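Local coordinates for response regulator receiver protein (Paraburkholderia phymatum, PDB 5TE9) that probably acts as a CheY-like receiver in two-component signalling, accepting a phosphoryl group from a partner histidine kinase, at residues T28-M31 / I32-A36; K93-P96 / D97-K100; R141-S144 / D145-F148. All coordinates share one frame; numbering follows the deposited sequence.

Interaction 1: residues T28-M31 / I32-A36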
# COMPACT_ATOMS: atom_id res chain seq x y z
N THR A 28 14.96 -12.90 -13.20
CA THR A 28 15.28 -11.54 -12.80
C THR A 28 14.01 -10.75 -12.48
O THR A 28 13.93 -10.06 -11.46
CB THR A 28 16.06 -10.85 -13.90
OG1 THR A 28 17.39 -11.38 -13.95
CG2 THR A 28 16.10 -9.34 -13.65
N ASP A 29 13.00 -10.85 -13.36
CA ASP A 29 11.77 -10.08 -13.18
C ASP A 29 10.94 -10.64 -12.03
O ASP A 29 10.30 -9.86 -11.30
CB ASP A 29 10.97 -10.05 -14.48
CG ASP A 29 11.62 -9.17 -15.52
OD1 ASP A 29 12.15 -8.10 -15.15
OD2 ASP A 29 11.60 -9.53 -16.72
N VAL A 30 10.93 -11.96 -11.84
CA VAL A 30 10.27 -12.52 -10.66
C VAL A 30 10.96 -12.02 -9.39
O VAL A 30 10.31 -11.73 -8.38
CB VAL A 30 10.25 -14.06 -10.71
CG1 VAL A 30 10.00 -14.64 -9.33
CG2 VAL A 30 9.19 -14.54 -11.68
N MET A 31 12.29 -11.90 -9.44
CA MET A 31 13.05 -11.42 -8.29
C MET A 31 12.65 -10.00 -7.91
O MET A 31 12.48 -9.69 -6.73
CB MET A 31 14.55 -11.51 -8.59
CG MET A 31 15.37 -12.09 -7.46
SD MET A 31 14.45 -13.33 -6.52
CE MET A 31 14.76 -12.76 -4.85
N ILE A 32 12.46 -9.13 -8.91
CA ILE A 32 12.07 -7.74 -8.67
C ILE A 32 10.74 -7.66 -7.93
O ILE A 32 10.58 -6.87 -6.99
CB ILE A 32 12.03 -6.98 -10.00
CG1 ILE A 32 13.45 -6.78 -10.53
CG2 ILE A 32 11.27 -5.66 -9.86
CD1 ILE A 32 13.51 -6.50 -12.01
N THR A 33 9.77 -8.49 -8.32
CA THR A 33 8.48 -8.45 -7.67
C THR A 33 8.56 -9.02 -6.25
O THR A 33 7.96 -8.46 -5.33
CB THR A 33 7.46 -9.20 -8.52
OG1 THR A 33 7.43 -8.62 -9.84
CG2 THR A 33 6.09 -9.09 -7.89
N ARG A 34 9.30 -10.11 -6.06
CA ARG A 34 9.44 -10.71 -4.74
C ARG A 34 10.03 -9.71 -3.75
O ARG A 34 9.51 -9.54 -2.64
CB ARG A 34 10.32 -11.96 -4.81
CG ARG A 34 9.53 -13.25 -4.99
CD ARG A 34 10.42 -14.46 -5.24
NE ARG A 34 9.62 -15.66 -5.47
CZ ARG A 34 10.08 -16.78 -6.02
NH1 ARG A 34 11.35 -16.86 -6.40
NH2 ARG A 34 9.28 -17.82 -6.18
N GLU A 35 11.11 -9.05 -4.15
CA GLU A 35 11.76 -8.09 -3.27
C GLU A 35 10.90 -6.87 -3.04
O GLU A 35 10.93 -6.30 -1.94
CB GLU A 35 13.12 -7.70 -3.86
CG GLU A 35 14.12 -8.83 -3.81
CD GLU A 35 15.31 -8.60 -4.72
OE1 GLU A 35 15.66 -7.42 -4.97
OE2 GLU A 35 15.87 -9.61 -5.19
N ALA A 36 10.12 -6.45 -4.05
CA ALA A 36 9.20 -5.32 -3.87
C ALA A 36 8.16 -5.63 -2.81
O ALA A 36 7.95 -4.85 -1.88
CB ALA A 36 8.53 -4.97 -5.20
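Four i to i+4 bonds wind this stretch into regular alpha-helix, Ile32, Thr33, Arg34 and Glu35 each donating a backbone N-H to the carbonyl of Thr28, Asp29, Val30 and Met31; the Thr33 bond is weak, while Glu35 N meets Met31 O at 3.0 Å and an N-H...O angle of 170°. On one side of the helix, Val30 and Arg34 run alongside each other. Val30 CG1, anti to the backbone N (chi1 162°), lies over one face of the guanidinium, displaced toward its rim and 3.9 Å from Arg34 CZ; the extended arginine chain carries the flat group back over the preceding turn. Helix 27-39 of this CheY-like receiver domain is the connection in the beta-alpha-beta unit of strands 19-23 and 46-49, and both side chains also rest on Val48. Thr33 is buried, its OG1 hydrogen-bonded to the carbonyl of Val131. The exposed side is built differently: the methionine chain, bent at chi2 and chi3, crosses Glu35 at a slant, and Glu35 OE2 lies 3.4 Å from both CG and CE of Met31. A further flank is formed by Ile32, whose CD1 reaches back toward the N-terminal end of the helix, 3.8 Å from Asp29 OD1 and 4.2 Å from Thr28 CG2, while its side chain also leans on Pro130.

Interaction 2: residues K93-P96 / D97-K100; sequences KADP and DLMK
Asp95 and Leu98 cross where helix 85-94 gives way to the loop, the carboxylate lying against one branch of the leucine, with Asp95 OD2 3.3 Å from Leu98 CD1. With CG of Asp95 anti to its own backbone N (chi1 -160°), the carboxylate swings forward over the following residues, and its other oxygen accepts the amide of Asp97: Asp97 N to Asp95 OD1 is 3.2 Å. That bond is nearly straight at the hydrogen (172°), yet the donor stands above the carboxylate plane, 40° out of it. The Asp97 carboxylate lies with OD2 4.4 Å from Asp95 OD1, a like charge that could slightly raise the proton affinity of both groups, although Arg60, whose side chain touches Asp95, may counter this.

The carbonyl of Asp95 receives Met99 N at 3.0 Å and so closes the turn. The Met99 side chain passes over the carbonyls of Asp95 and Pro96, bringing CE to 3.6 Å from Pro96 O. Lys93 reaches across from the helix end. Its chain bends at chi2 and then runs straight, so that NZ reaches Met99 O in a weak hydrogen bond of 3.2 Å; NZ also donates to a water that in turn donates to Leu98 O. One ammonium group thus reaches two successive carbonyls of the 3-10 segment 98-100, Met99 O weakly and Leu98 O through the water. Leu98 is buried and also touches Leu59 of helix 52-60, the helix that carries Arg60. An aspartate side chain accepting the N-H two residues ahead is the Asx-turn pattern, set here in the alpha-to-beta connection that leads a CheY-like receiver from helix 85-94 to strand 103-107.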
# COMPACT_ATOMS: atom_id res chain seq x y z
N LYS A 93 -10.71 -17.27 -19.63
CA LYS A 93 -12.01 -16.70 -19.97
C LYS A 93 -13.01 -17.74 -20.45
O LYS A 93 -14.22 -17.45 -20.49
CB LYS A 93 -11.83 -15.61 -21.01
CG LYS A 93 -10.84 -14.54 -20.59
CD LYS A 93 -11.15 -14.02 -19.19
CE LYS A 93 -10.25 -12.86 -18.84
NZ LYS A 93 -10.44 -12.48 -17.43
N ALA A 94 -12.57 -18.94 -20.82
CA ALA A 94 -13.52 -20.00 -21.09
C ALA A 94 -14.19 -20.46 -19.80
O ALA A 94 -15.41 -20.68 -19.76
CB ALA A 94 -12.84 -21.18 -21.79
N ASP A 95 -13.42 -20.60 -18.73
CA ASP A 95 -13.91 -21.21 -17.51
C ASP A 95 -14.88 -20.27 -16.80
O ASP A 95 -14.49 -19.15 -16.46
CB ASP A 95 -12.73 -21.57 -16.59
CG ASP A 95 -13.09 -22.61 -15.54
OD1 ASP A 95 -14.24 -22.62 -15.06
OD2 ASP A 95 -12.21 -23.43 -15.20
N PRO A 96 -16.12 -20.68 -16.55
CA PRO A 96 -17.08 -19.77 -15.91
C PRO A 96 -16.63 -19.28 -14.54
O PRO A 96 -17.15 -18.27 -14.06
CB PRO A 96 -18.36 -20.61 -15.81
CG PRO A 96 -17.90 -22.03 -15.88
CD PRO A 96 -16.72 -22.01 -16.81
N ASP A 97 -15.68 -19.96 -13.90
CA ASP A 97 -15.17 -19.54 -12.61
C ASP A 97 -13.90 -18.70 -12.74
O ASP A 97 -13.84 -17.58 -12.21
CB ASP A 97 -14.92 -20.76 -11.72
CG ASP A 97 -16.20 -21.53 -11.42
OD1 ASP A 97 -17.29 -20.91 -11.47
OD2 ASP A 97 -16.12 -22.75 -11.13
N LEU A 98 -12.89 -19.21 -13.46
CA LEU A 98 -11.63 -18.50 -13.59
C LEU A 98 -11.76 -17.19 -14.36
O LEU A 98 -10.89 -16.32 -14.24
CB LEU A 98 -10.60 -19.38 -14.30
CG LEU A 98 -10.39 -20.72 -13.61
CD1 LEU A 98 -9.54 -21.65 -14.47
CD2 LEU A 98 -9.76 -20.49 -12.24
N MET A 99 -12.83 -17.04 -15.15
CA MET A 99 -12.98 -15.83 -15.95
C MET A 99 -13.18 -14.60 -15.08
O MET A 99 -12.83 -13.49 -15.48
CB MET A 99 -14.15 -15.98 -16.92
CG MET A 99 -15.52 -15.92 -16.26
SD MET A 99 -16.83 -15.90 -17.49
CE MET A 99 -18.30 -15.93 -16.47
N LYS A 100 -13.73 -14.78 -13.88
CA LYS A 100 -14.02 -13.63 -13.03
C LYS A 100 -12.78 -13.02 -12.41
O LYS A 100 -12.86 -11.90 -11.90
CB LYS A 100 -15.02 -14.04 -11.94
O HOH W 1 -9.15 -14.64 -15.61

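Interaction 3: residues R141-S144 / D145-F148; sequences RRIS and DFWF
Ile143 lays its CG2 methyl over one face of the Phe146 ring in a CH-pi contact, 3.8 Å from the ring centroid and 19° off the normal, shifted toward the rim near CD2 (3.6 Å from CG2). The two side chains run abreast in one direction. In Ile143, CG2 is anti to the backbone N while CG1 takes the position beside it (chi1 -66°); this presents the methyl to the ring, and the longer branch passes beyond the CD2-CE2 side of the ring, with CD1 3.9 Å from Phe146 CE2. Both residues continue inward onto Leu73 of strand 71-76, and Pro102 and Ile18 also touch the phenylalanine.

A tight turn separates the two residues. Phe146 N donates to Ile143 O at 3.2 Å, a fairly straight bond at the hydrogen, although the donor stands well above the carbonyl plane. This bond closes a type I beta turn with Ser144 and Asp145 at its corners. Both corner side chains are exposed, and Ser144 CB comes 4.1 Å from Asp145 OD1.

Beyond the turn, the indole of Trp147 swings back and brings NE1 to 3.8 Å from Ser144 O, approaching obliquely. Lys41 of the second subunit is placed in the same corner, forming a cation-pi interaction with Trp147 and weak hydrogen bonds to the carbonyls of Ile143 and Ser144. Phe146, Trp147 and Phe148 then pair in an antiparallel ladder with a strand of that subunit. The turn therefore redirects the chain from the last receiver helix, 133-142, into a C-terminal strand that joins a beta ladder across the dimer interface, an addition to the five-stranded CheY-like core.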
# COMPACT_ATOMS: atom_id res chain seq x y z
N ARG A 141 -4.24 0.89 -8.56
CA ARG A 141 -5.01 2.07 -8.93
C ARG A 141 -5.94 1.78 -10.10
O ARG A 141 -7.09 2.22 -10.11
CB ARG A 141 -4.08 3.23 -9.28
CG ARG A 141 -3.39 3.85 -8.10
CD ARG A 141 -2.58 5.06 -8.53
NE ARG A 141 -3.41 6.18 -8.96
CZ ARG A 141 -3.52 6.57 -10.22
NH1 ARG A 141 -2.87 5.93 -11.17
NH2 ARG A 141 -4.29 7.61 -10.54
N ARG A 142 -5.45 1.04 -11.10
CA ARG A 142 -6.19 0.82 -12.34
C ARG A 142 -7.35 -0.15 -12.18
O ARG A 142 -8.15 -0.28 -13.12
CB ARG A 142 -5.24 0.30 -13.43
CG ARG A 142 -4.01 1.15 -13.66
CD ARG A 142 -4.00 1.76 -15.02
NE ARG A 142 -2.70 2.26 -15.40
CZ ARG A 142 -1.79 1.54 -16.05
NH1 ARG A 142 -2.07 0.28 -16.36
NH2 ARG A 142 -0.63 2.06 -16.40
N ILE A 143 -7.46 -0.82 -11.05
CA ILE A 143 -8.44 -1.88 -10.86
C ILE A 143 -9.42 -1.42 -9.80
O ILE A 143 -9.05 -1.25 -8.64
CB ILE A 143 -7.77 -3.21 -10.47
CG1 ILE A 143 -6.93 -3.71 -11.65
CG2 ILE A 143 -8.81 -4.24 -10.07
CD1 ILE A 143 -6.29 -5.02 -11.41
N SER A 144 -10.68 -1.26 -10.22
CA SER A 144 -11.67 -0.52 -9.43
C SER A 144 -11.83 -1.09 -8.03
O SER A 144 -11.83 -0.35 -7.04
CB SER A 144 -13.01 -0.50 -10.16
OG SER A 144 -12.83 -0.41 -11.56
N ASP A 145 -11.96 -2.41 -7.91
CA ASP A 145 -12.35 -2.98 -6.63
C ASP A 145 -11.18 -3.23 -5.69
O ASP A 145 -11.39 -3.78 -4.60
CB ASP A 145 -13.14 -4.28 -6.86
CG ASP A 145 -14.51 -4.05 -7.53
OD1 ASP A 145 -15.02 -2.91 -7.50
OD2 ASP A 145 -15.08 -5.02 -8.07
N PHE A 146 -9.96 -2.84 -6.06
CA PHE A 146 -8.78 -3.06 -5.23
C PHE A 146 -8.42 -1.80 -4.45
O PHE A 146 -8.47 -0.70 -4.99
CB PHE A 146 -7.57 -3.48 -6.07
CG PHE A 146 -7.62 -4.89 -6.56
CD1 PHE A 146 -8.63 -5.74 -6.16
CD2 PHE A 146 -6.65 -5.36 -7.42
CE1 PHE A 146 -8.67 -7.04 -6.62
CE2 PHE A 146 -6.67 -6.65 -7.89
CZ PHE A 146 -7.69 -7.50 -7.49
N TRP A 147 -8.01 -1.98 -3.19
CA TRP A 147 -7.65 -0.86 -2.33
C TRP A 147 -6.44 -1.22 -1.49
O TRP A 147 -6.24 -2.38 -1.13
CB TRP A 147 -8.79 -0.46 -1.41
CG TRP A 147 -10.03 -0.07 -2.11
CD1 TRP A 147 -10.97 -0.91 -2.66
CD2 TRP A 147 -10.50 1.25 -2.33
NE1 TRP A 147 -11.98 -0.18 -3.22
CE2 TRP A 147 -11.72 1.15 -3.04
CE3 TRP A 147 -10.00 2.52 -2.01
CZ2 TRP A 147 -12.45 2.26 -3.42
CZ3 TRP A 147 -10.72 3.62 -2.40
CH2 TRP A 147 -11.94 3.49 -3.09
N PHE A 148 -5.64 -0.21 -1.16
CA PHE A 148 -4.57 -0.36 -0.18
C PHE A 148 -5.08 -0.07 1.23
O PHE A 148 -5.82 0.89 1.45
CB PHE A 148 -3.41 0.58 -0.48
CG PHE A 148 -2.51 0.10 -1.56
CD1 PHE A 148 -1.83 -1.10 -1.43
CD2 PHE A 148 -2.32 0.85 -2.70
CE1 PHE A 148 -0.99 -1.54 -2.41
CE2 PHE A 148 -1.47 0.41 -3.70
CZ PHE A 148 -0.81 -0.79 -3.55

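Overall arrangement
The three contacts follow one another along the chain, and none touches another. Interaction 1, on helix 27-39, and interaction 2, at the end of helix 85-94, lie on opposite sides of the chain's centre, their own centres 28 Å apart. Interaction 3 is centred 21 Å from interaction 1 and 20 Å from interaction 2, with nearest atoms about 10 Å and about 8 Å away. Interactions 1 and 3 pack on strands 46-49 and 71-76 of the central parallel sheet, whereas interaction 2 sits at the surface against helix 52-60. Interactions 1 and 2 lie within the receiver fold, and interaction 3 joins that core to a strand paired with the second subunit, consistent with a role in dimer formation.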